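Local atomic coordinates of tryptophan synthase alpha-subunit (Pyrococcus furiosus, PDB entry 1GEQ), a protein that forms the alpha subunit of tryptophan synthase and carries out the aldol cleavage of indoleglycerol phosphate to indole and glyceraldehyde 3-phosphate. Residues Val97-Lys105 with Phe125-Ile134; Val109-Leu117 with Gly133-Ala141. All blocks are in the same frame, centred on the assembly; numbering follows the deposited sequence.

Interaction 1 of 2, residues Val97-Lys105 with Phe125-Ile134; sequences VRNFLAEAK and FTEIAREEGI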
loop_
_atom_site.group_PDB
_atom_site.type_symbol
_atom_site.label_atom_id
_atom_site.label_comp_id
_atom_site.label_asym_id
_atom_site.label_seq_id
_atom_site.Cartn_x
_atom_site.Cartn_y
_atom_site.Cartn_z
ATOM N N VAL A 97 -8.822 14.529 -10.444
ATOM C CA VAL A 97 -9.206 13.191 -10.016
ATOM C C VAL A 97 -9.566 12.269 -11.176
ATOM O O VAL A 97 -8.965 11.204 -11.344
ATOM C CB VAL A 97 -10.399 13.252 -9.040
ATOM C CG1 VAL A 97 -10.845 11.846 -8.664
ATOM C CG2 VAL A 97 -10.009 14.034 -7.801
ATOM N N ARG A 98 -10.546 12.679 -11.975
ATOM C CA ARG A 98 -10.979 11.871 -13.109
ATOM C C ARG A 98 -9.815 11.525 -14.030
ATOM O O ARG A 98 -9.604 10.356 -14.353
ATOM C CB ARG A 98 -12.074 12.596 -13.890
ATOM C CG ARG A 98 -12.723 11.731 -14.950
ATOM C CD ARG A 98 -14.204 12.038 -15.055
ATOM N NE ARG A 98 -14.995 10.813 -14.989
ATOM C CZ ARG A 98 -16.104 10.683 -14.269
ATOM N NH1 ARG A 98 -16.556 11.704 -13.550
ATOM N NH2 ARG A 98 -16.748 9.528 -14.252
ATOM N N ASN A 99 -9.058 12.538 -14.448
ATOM C CA ASN A 99 -7.908 12.315 -15.321
ATOM C C ASN A 99 -6.959 11.288 -14.712
ATOM O O ASN A 99 -6.515 10.362 -15.384
ATOM C CB ASN A 99 -7.114 13.609 -15.542
ATOM C CG ASN A 99 -7.853 14.620 -16.390
ATOM O OD1 ASN A 99 -8.871 14.309 -17.005
ATOM N ND2 ASN A 99 -7.331 15.843 -16.440
ATOM N N PHE A 100 -6.648 11.474 -13.432
ATOM C CA PHE A 100 -5.735 10.585 -12.726
ATOM C C PHE A 100 -6.236 9.151 -12.706
ATOM O O PHE A 100 -5.551 8.239 -13.173
ATOM C CB PHE A 100 -5.528 11.073 -11.289
ATOM C CG PHE A 100 -4.367 10.421 -10.590
ATOM C CD1 PHE A 100 -3.166 11.104 -10.428
ATOM C CD2 PHE A 100 -4.464 9.117 -10.113
ATOM C CE1 PHE A 100 -2.076 10.500 -9.804
ATOM C CE2 PHE A 100 -3.379 8.501 -9.489
ATOM C CZ PHE A 100 -2.182 9.195 -9.334
ATOM N N LEU A 101 -7.430 8.951 -12.161
ATOM C CA LEU A 101 -8.012 7.617 -12.070
ATOM C C LEU A 101 -8.080 6.918 -13.428
ATOM O O LEU A 101 -7.823 5.715 -13.533
ATOM C CB LEU A 101 -9.406 7.700 -11.439
ATOM C CG LEU A 101 -9.439 8.228 -9.999
ATOM C CD1 LEU A 101 -10.863 8.185 -9.460
ATOM C CD2 LEU A 101 -8.517 7.390 -9.127
ATOM N N ALA A 102 -8.410 7.678 -14.468
ATOM C CA ALA A 102 -8.514 7.132 -15.820
ATOM C C ALA A 102 -7.180 6.585 -16.331
ATOM O O ALA A 102 -7.107 5.455 -16.821
ATOM C CB ALA A 102 -9.032 8.202 -16.774
ATOM N N GLU A 103 -6.131 7.393 -16.225
ATOM C CA GLU A 103 -4.814 6.973 -16.684
ATOM C C GLU A 103 -4.296 5.827 -15.815
ATOM O O GLU A 103 -3.600 4.936 -16.298
ATOM C CB GLU A 103 -3.839 8.154 -16.647
ATOM C CG GLU A 103 -2.525 7.909 -17.384
ATOM C CD GLU A 103 -1.659 9.156 -17.457
ATOM O OE1 GLU A 103 -0.607 9.122 -18.133
ATOM O OE2 GLU A 103 -2.030 10.174 -16.833
ATOM N N ALA A 104 -4.647 5.846 -14.531
ATOM C CA ALA A 104 -4.216 4.793 -13.616
ATOM C C ALA A 104 -4.815 3.470 -14.073
ATOM O O ALA A 104 -4.118 2.457 -14.192
ATOM C CB ALA A 104 -4.667 5.110 -12.194
ATOM N N LYS A 105 -6.118 3.494 -14.335
ATOM C CA LYS A 105 -6.837 2.314 -14.795
ATOM C C LYS A 105 -6.259 1.860 -16.133
ATOM O O LYS A 105 -6.086 0.664 -16.374
ATOM C CB LYS A 105 -8.328 2.650 -14.941
ATOM C CG LYS A 105 -9.223 1.502 -15.416
ATOM C CD LYS A 105 -9.144 0.295 -14.496
ATOM C CE LYS A 105 -10.049 -0.837 -14.973
ATOM N NZ LYS A 105 -9.922 -2.065 -14.138
ATOM N N PHE A 125 -15.262 11.220 -4.652
ATOM C CA PHE A 125 -14.165 10.363 -5.071
ATOM C C PHE A 125 -14.608 8.931 -5.353
ATOM O O PHE A 125 -14.306 8.380 -6.412
ATOM C CB PHE A 125 -13.068 10.352 -4.007
ATOM C CG PHE A 125 -11.849 9.592 -4.421
ATOM C CD1 PHE A 125 -10.988 10.106 -5.387
ATOM C CD2 PHE A 125 -11.595 8.329 -3.899
ATOM C CE1 PHE A 125 -9.893 9.373 -5.823
ATOM C CE2 PHE A 125 -10.504 7.587 -4.334
ATOM C CZ PHE A 125 -9.653 8.111 -5.299
ATOM N N THR A 126 -15.320 8.329 -4.403
ATOM C CA THR A 126 -15.787 6.952 -4.556
ATOM C C THR A 126 -16.686 6.789 -5.775
ATOM O O THR A 126 -16.708 5.732 -6.410
ATOM C CB THR A 126 -16.570 6.481 -3.307
ATOM O OG1 THR A 126 -17.712 7.322 -3.109
ATOM C CG2 THR A 126 -15.684 6.538 -2.075
ATOM N N GLU A 127 -17.426 7.846 -6.090
ATOM C CA GLU A 127 -18.334 7.853 -7.229
ATOM C C GLU A 127 -17.562 7.712 -8.534
ATOM O O GLU A 127 -17.854 6.849 -9.362
ATOM C CB GLU A 127 -19.120 9.164 -7.242
ATOM C CG GLU A 127 -19.993 9.364 -8.458
ATOM C CD GLU A 127 -20.686 10.720 -8.458
ATOM O OE1 GLU A 127 -21.519 10.968 -7.559
ATOM O OE2 GLU A 127 -20.389 11.538 -9.358
ATOM N N ILE A 128 -16.570 8.579 -8.701
ATOM C CA ILE A 128 -15.733 8.598 -9.895
ATOM C C ILE A 128 -14.877 7.339 -10.018
ATOM O O ILE A 128 -14.687 6.811 -11.115
ATOM C CB ILE A 128 -14.826 9.833 -9.869
ATOM C CG1 ILE A 128 -15.694 11.090 -9.767
ATOM C CG2 ILE A 128 -13.956 9.876 -11.111
ATOM C CD1 ILE A 128 -14.947 12.320 -9.301
ATOM N N ALA A 129 -14.356 6.864 -8.890
ATOM C CA ALA A 129 -13.530 5.666 -8.886
ATOM C C ALA A 129 -14.326 4.517 -9.485
ATOM O O ALA A 129 -13.839 3.775 -10.337
ATOM C CB ALA A 129 -13.110 5.324 -7.460
ATOM N N ARG A 130 -15.561 4.374 -9.019
ATOM C CA ARG A 130 -16.446 3.328 -9.505
ATOM C C ARG A 130 -16.671 3.496 -11.001
ATOM O O ARG A 130 -16.608 2.532 -11.764
ATOM C CB ARG A 130 -17.780 3.399 -8.767
ATOM C CG ARG A 130 -18.915 2.714 -9.496
ATOM C CD ARG A 130 -20.217 2.822 -8.722
ATOM N NE ARG A 130 -21.369 2.450 -9.543
ATOM C CZ ARG A 130 -21.887 3.218 -10.499
ATOM N NH1 ARG A 130 -21.361 4.408 -10.756
ATOM N NH2 ARG A 130 -22.928 2.790 -11.204
ATOM N N GLU A 131 -16.938 4.728 -11.417
ATOM C CA GLU A 131 -17.174 5.002 -12.825
ATOM C C GLU A 131 -15.953 4.679 -13.674
ATOM O O GLU A 131 -16.083 4.196 -14.797
ATOM C CB GLU A 131 -17.590 6.465 -13.015
ATOM C CG GLU A 131 -19.065 6.690 -12.701
ATOM C CD GLU A 131 -19.420 8.147 -12.475
ATOM O OE1 GLU A 131 -20.593 8.425 -12.150
ATOM O OE2 GLU A 131 -18.531 9.014 -12.614
ATOM N N GLU A 132 -14.763 4.925 -13.138
ATOM C CA GLU A 132 -13.544 4.652 -13.886
ATOM C C GLU A 132 -13.084 3.208 -13.723
ATOM O O GLU A 132 -12.083 2.795 -14.304
ATOM C CB GLU A 132 -12.431 5.613 -13.462
ATOM C CG GLU A 132 -12.719 7.072 -13.785
ATOM C CD GLU A 132 -13.118 7.294 -15.240
ATOM O OE1 GLU A 132 -12.504 6.674 -16.136
ATOM O OE2 GLU A 132 -14.046 8.094 -15.486
ATOM N N GLY A 133 -13.823 2.441 -12.930
ATOM C CA GLY A 133 -13.483 1.044 -12.726
ATOM C C GLY A 133 -12.302 0.803 -11.806
ATOM O O GLY A 133 -11.581 -0.176 -11.965
ATOM N N ILE A 134 -12.097 1.697 -10.843
ATOM C CA ILE A 134 -10.997 1.551 -9.897
ATOM C C ILE A 134 -11.535 1.236 -8.509
ATOM O O ILE A 134 -12.460 1.890 -8.032
ATOM C CB ILE A 134 -10.140 2.839 -9.828
ATOM C CG1 ILE A 134 -9.356 3.003 -11.133
ATOM C CG2 ILE A 134 -9.172 2.770 -8.637
ATOM C CD1 ILE A 134 -8.316 1.911 -11.356
#
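Phe125 meets helix 97-105 through the CD1-CE1 part of its ring: CD1 lies 3.7 Å from Val97 CG1, and CE1 also touches Leu101 CD1, both methyls approaching obliquely. With CG anti to the backbone N (chi1 -175°), the ring reaches back toward the neighbouring helix and on to Ile112 and Val114 of the barrel wall. One turn on, Ile128 sends CG2 over the centre of one face of the Arg98 guanidinium, 3.9 Å from CZ, and the same methyl touches Leu101 CD1. Ala129 offers its backbone to Leu101, the knob held among Phe125, Ile128, Ala129 and Glu132. These are consecutive outer helices of a TIM barrel, running 34° from parallel with axes 9.6 Å apart. Glu131, extended beyond CG, brings OE2 to Arg98 NH2 in a very short salt bridge, the two planes nearly coplanar. Glu132 stands across that guanidinium, planes 85° apart; its OE2 takes Arg98 NE at 2.9 Å in a second salt bridge, on the anti side but tilted out of the carboxylate plane. Arg98 NH2 adds a weak bond to the same oxygen. Gly133, at positive phi, closes the helix in a Schellman motif; its O receives a weak bond from Lys105 NZ. The Ile134 and Lys105 side chains slide past each other in opposite directions, Ile134 CD1 3.6 Å from Lys105 CD.

Interaction 2 of 2, residues Val109-Leu117 with Gly133-Ala141; sequences VDGILVVDL and GIKTVFLAA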
loop_
_atom_site.group_PDB
_atom_site.type_symbol
_atom_site.label_atom_id
_atom_site.label_comp_id
_atom_site.label_asym_id
_atom_site.label_seq_id
_atom_site.Cartn_x
_atom_site.Cartn_y
_atom_site.Cartn_z
ATOM N N VAL A 109 -3.705 -0.353 -13.101
ATOM C CA VAL A 109 -3.882 -0.235 -11.651
ATOM C C VAL A 109 -5.257 -0.787 -11.254
ATOM O O VAL A 109 -6.255 -0.484 -11.895
ATOM C CB VAL A 109 -3.787 1.238 -11.192
ATOM C CG1 VAL A 109 -4.170 1.357 -9.712
ATOM C CG2 VAL A 109 -2.370 1.756 -11.417
ATOM N N ASP A 110 -5.304 -1.578 -10.187
ATOM C CA ASP A 110 -6.566 -2.165 -9.745
ATOM C C ASP A 110 -7.282 -1.361 -8.663
ATOM O O ASP A 110 -8.504 -1.192 -8.703
ATOM C CB ASP A 110 -6.319 -3.583 -9.248
ATOM C CG ASP A 110 -5.634 -4.440 -10.286
ATOM O OD1 ASP A 110 -4.436 -4.743 -10.115
ATOM O OD2 ASP A 110 -6.298 -4.796 -11.279
ATOM N N GLY A 111 -6.517 -0.863 -7.699
ATOM C CA GLY A 111 -7.120 -0.096 -6.628
ATOM C C GLY A 111 -6.313 1.129 -6.273
ATOM O O GLY A 111 -5.157 1.260 -6.678
ATOM N N ILE A 112 -6.930 2.035 -5.519
ATOM C CA ILE A 112 -6.242 3.251 -5.116
ATOM C C ILE A 112 -6.510 3.617 -3.662
ATOM O O ILE A 112 -7.617 3.445 -3.139
ATOM C CB ILE A 112 -6.629 4.445 -6.007
ATOM C CG1 ILE A 112 -5.783 5.665 -5.625
ATOM C CG2 ILE A 112 -8.111 4.754 -5.852
ATOM C CD1 ILE A 112 -5.633 6.680 -6.737
ATOM N N LEU A 113 -5.466 4.123 -3.019
ATOM C CA LEU A 113 -5.531 4.540 -1.633
ATOM C C LEU A 113 -5.019 5.972 -1.548
ATOM O O LEU A 113 -3.857 6.244 -1.860
ATOM C CB LEU A 113 -4.667 3.625 -0.762
ATOM C CG LEU A 113 -4.396 4.066 0.685
ATOM C CD1 LEU A 113 -5.691 4.382 1.421
ATOM C CD2 LEU A 113 -3.648 2.956 1.401
ATOM N N VAL A 114 -5.901 6.883 -1.156
ATOM C CA VAL A 114 -5.530 8.281 -1.009
ATOM C C VAL A 114 -5.394 8.514 0.490
ATOM O O VAL A 114 -6.385 8.592 1.216
ATOM C CB VAL A 114 -6.603 9.215 -1.604
ATOM C CG1 VAL A 114 -6.117 10.666 -1.561
ATOM C CG2 VAL A 114 -6.892 8.809 -3.037
ATOM N N VAL A 115 -4.148 8.603 0.932
ATOM C CA VAL A 115 -3.786 8.787 2.329
ATOM C C VAL A 115 -4.487 9.917 3.068
ATOM O O VAL A 115 -5.032 9.715 4.153
ATOM C CB VAL A 115 -2.265 9.007 2.457
ATOM C CG1 VAL A 115 -1.863 9.019 3.915
ATOM C CG2 VAL A 115 -1.523 7.919 1.706
ATOM N N ASP A 116 -4.465 11.108 2.479
ATOM C CA ASP A 116 -5.066 12.279 3.106
ATOM C C ASP A 116 -6.254 12.875 2.350
ATOM O O ASP A 116 -6.340 14.093 2.183
ATOM C CB ASP A 116 -3.989 13.344 3.289
ATOM C CG ASP A 116 -3.349 13.751 1.972
ATOM O OD1 ASP A 116 -3.445 12.976 0.999
ATOM O OD2 ASP A 116 -2.743 14.835 1.911
ATOM N N LEU A 117 -7.169 12.020 1.903
ATOM C CA LEU A 117 -8.350 12.474 1.175
ATOM C C LEU A 117 -9.300 13.217 2.111
ATOM O O LEU A 117 -9.772 12.654 3.101
ATOM C CB LEU A 117 -9.097 11.279 0.566
ATOM C CG LEU A 117 -10.387 11.604 -0.202
ATOM C CD1 LEU A 117 -10.034 12.247 -1.533
ATOM C CD2 LEU A 117 -11.199 10.342 -0.434
ATOM N N GLY A 133 -13.823 2.441 -12.930
ATOM C CA GLY A 133 -13.483 1.044 -12.726
ATOM C C GLY A 133 -12.302 0.803 -11.806
ATOM O O GLY A 133 -11.581 -0.176 -11.965
ATOM N N ILE A 134 -12.097 1.697 -10.843
ATOM C CA ILE A 134 -10.997 1.551 -9.897
ATOM C C ILE A 134 -11.535 1.236 -8.509
ATOM O O ILE A 134 -12.460 1.890 -8.032
ATOM C CB ILE A 134 -10.140 2.839 -9.828
ATOM C CG1 ILE A 134 -9.356 3.003 -11.133
ATOM C CG2 ILE A 134 -9.172 2.770 -8.637
ATOM C CD1 ILE A 134 -8.316 1.911 -11.356
ATOM N N LYS A 135 -10.962 0.224 -7.868
ATOM C CA LYS A 135 -11.390 -0.165 -6.531
ATOM C C LYS A 135 -10.812 0.774 -5.476
ATOM O O LYS A 135 -9.676 1.248 -5.594
ATOM C CB LYS A 135 -10.975 -1.609 -6.240
ATOM C CG LYS A 135 -11.876 -2.649 -6.909
ATOM C CD LYS A 135 -11.390 -4.070 -6.645
ATOM C CE LYS A 135 -12.359 -5.100 -7.223
ATOM N NZ LYS A 135 -11.862 -6.492 -7.017
ATOM N N THR A 136 -11.598 1.039 -4.438
ATOM C CA THR A 136 -11.162 1.946 -3.391
ATOM C C THR A 136 -10.606 1.245 -2.162
ATOM O O THR A 136 -11.109 0.204 -1.738
ATOM C CB THR A 136 -12.319 2.859 -2.927
ATOM O OG1 THR A 136 -13.408 2.045 -2.478
ATOM C CG2 THR A 136 -12.791 3.761 -4.071
ATOM N N VAL A 137 -9.552 1.831 -1.610
ATOM C CA VAL A 137 -8.926 1.329 -0.396
ATOM C C VAL A 137 -8.902 2.527 0.551
ATOM O O VAL A 137 -8.442 3.606 0.178
ATOM C CB VAL A 137 -7.477 0.868 -0.647
ATOM C CG1 VAL A 137 -6.844 0.375 0.655
ATOM C CG2 VAL A 137 -7.457 -0.216 -1.684
ATOM N N PHE A 138 -9.424 2.347 1.762
ATOM C CA PHE A 138 -9.430 3.410 2.759
ATOM C C PHE A 138 -8.680 2.936 3.987
ATOM O O PHE A 138 -8.679 1.748 4.305
ATOM C CB PHE A 138 -10.854 3.795 3.157
ATOM C CG PHE A 138 -11.589 4.545 2.095
ATOM C CD1 PHE A 138 -12.446 3.882 1.225
ATOM C CD2 PHE A 138 -11.414 5.921 1.955
ATOM C CE1 PHE A 138 -13.125 4.577 0.229
ATOM C CE2 PHE A 138 -12.094 6.631 0.955
ATOM C CZ PHE A 138 -12.951 5.953 0.091
ATOM N N LEU A 139 -8.050 3.868 4.687
ATOM C CA LEU A 139 -7.305 3.480 5.865
ATOM C C LEU A 139 -7.992 3.865 7.163
ATOM O O LEU A 139 -8.866 4.732 7.199
ATOM C CB LEU A 139 -5.887 4.063 5.805
ATOM C CG LEU A 139 -5.607 5.516 6.158
ATOM C CD1 LEU A 139 -5.576 5.671 7.670
ATOM C CD2 LEU A 139 -4.258 5.929 5.563
ATOM N N ALA A 140 -7.611 3.170 8.224
ATOM C CA ALA A 140 -8.157 3.419 9.545
ATOM C C ALA A 140 -6.993 3.249 10.504
ATOM O O ALA A 140 -6.180 2.339 10.354
ATOM C CB ALA A 140 -9.281 2.413 9.865
ATOM N N ALA A 141 -6.902 4.162 11.469
ATOM C CA ALA A 141 -5.842 4.146 12.466
ATOM C C ALA A 141 -6.481 3.738 13.786
ATOM O O ALA A 141 -7.702 3.612 13.871
ATOM C CB ALA A 141 -5.215 5.541 12.586
HETATM O O HOH W 1 -10.245 -2.822 -10.730
HETATM O O HOH W 2 -8.723 6.184 -0.390
HETATM O O HOH W 3 -8.019 6.454 3.223
#
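The Phe138 ring is met at its edge, near its plane, by Leu117 CD2, 4.1 Å from CE2; Thr126 of helix 122-132 also touches this side chain. Backbone bonds pair Asp110 and Ile112 with Lys135 and Val137, making strands 111-114 and 135-140 parallel neighbours, the two strands of a right-handed beta-alpha-beta crossover in the TIM barrel. Lys135 N donates to Asp110 O, Ile112 N to Lys135 O (2.9 Å), and Val137 N to Ile112 O. Gly111 CA makes a CA-H...O contact of 3.1 Å with Lys135 O, and a CB on this glycine would crowd that oxygen. On the helix-facing side Ile112 CG2 rests on Ile134 CG2 at 3.6 Å. Toward the barrel interior, Leu113 CB lies 3.9 Å from Val137 CB; with CG anti to the backbone N (chi1 169°) and the next torsion bent, CD1 comes against Val137 O. An alanine at Leu113 would keep the CB contact but is likely to leave Val137 O without its methyl cover and open a gap beside Leu139 CB. Beyond Leu113 the strands diverge: a water accepts from Val114 N and donates to Val137 O at 2.7 Å, and a second accepts from Leu139 N and gives Val114 O a weak bond. Direct peptide bonding thus gives way to water bridges, which satisfy backbone polar atoms where the strands part.

How the interactions relate
Interaction 1 packs two outer helices, 97-105 and 125-132, and interaction 2 pairs the strands that lie beneath them; their centres are 11 Å apart. Along the chain their elements alternate helix, strand, helix, strand, and both contacts share Gly133 and Ile134, where the second helix turns into its strand. Phe125 joins the layers, its CZ 3.6 Å from Val114 CG2 and 3.7 Å from Ile112 CG2, while Ala104 O and Val109 N, 3.0 Å apart, probably hydrogen-bond at the first helix-to-strand turn. Interaction 1 lies away from the catalytic residues. In interaction 2 the side chains of Leu113 and Val115 lie about 5 Å from those of the proton acceptors Glu36 and Asp47, respectively.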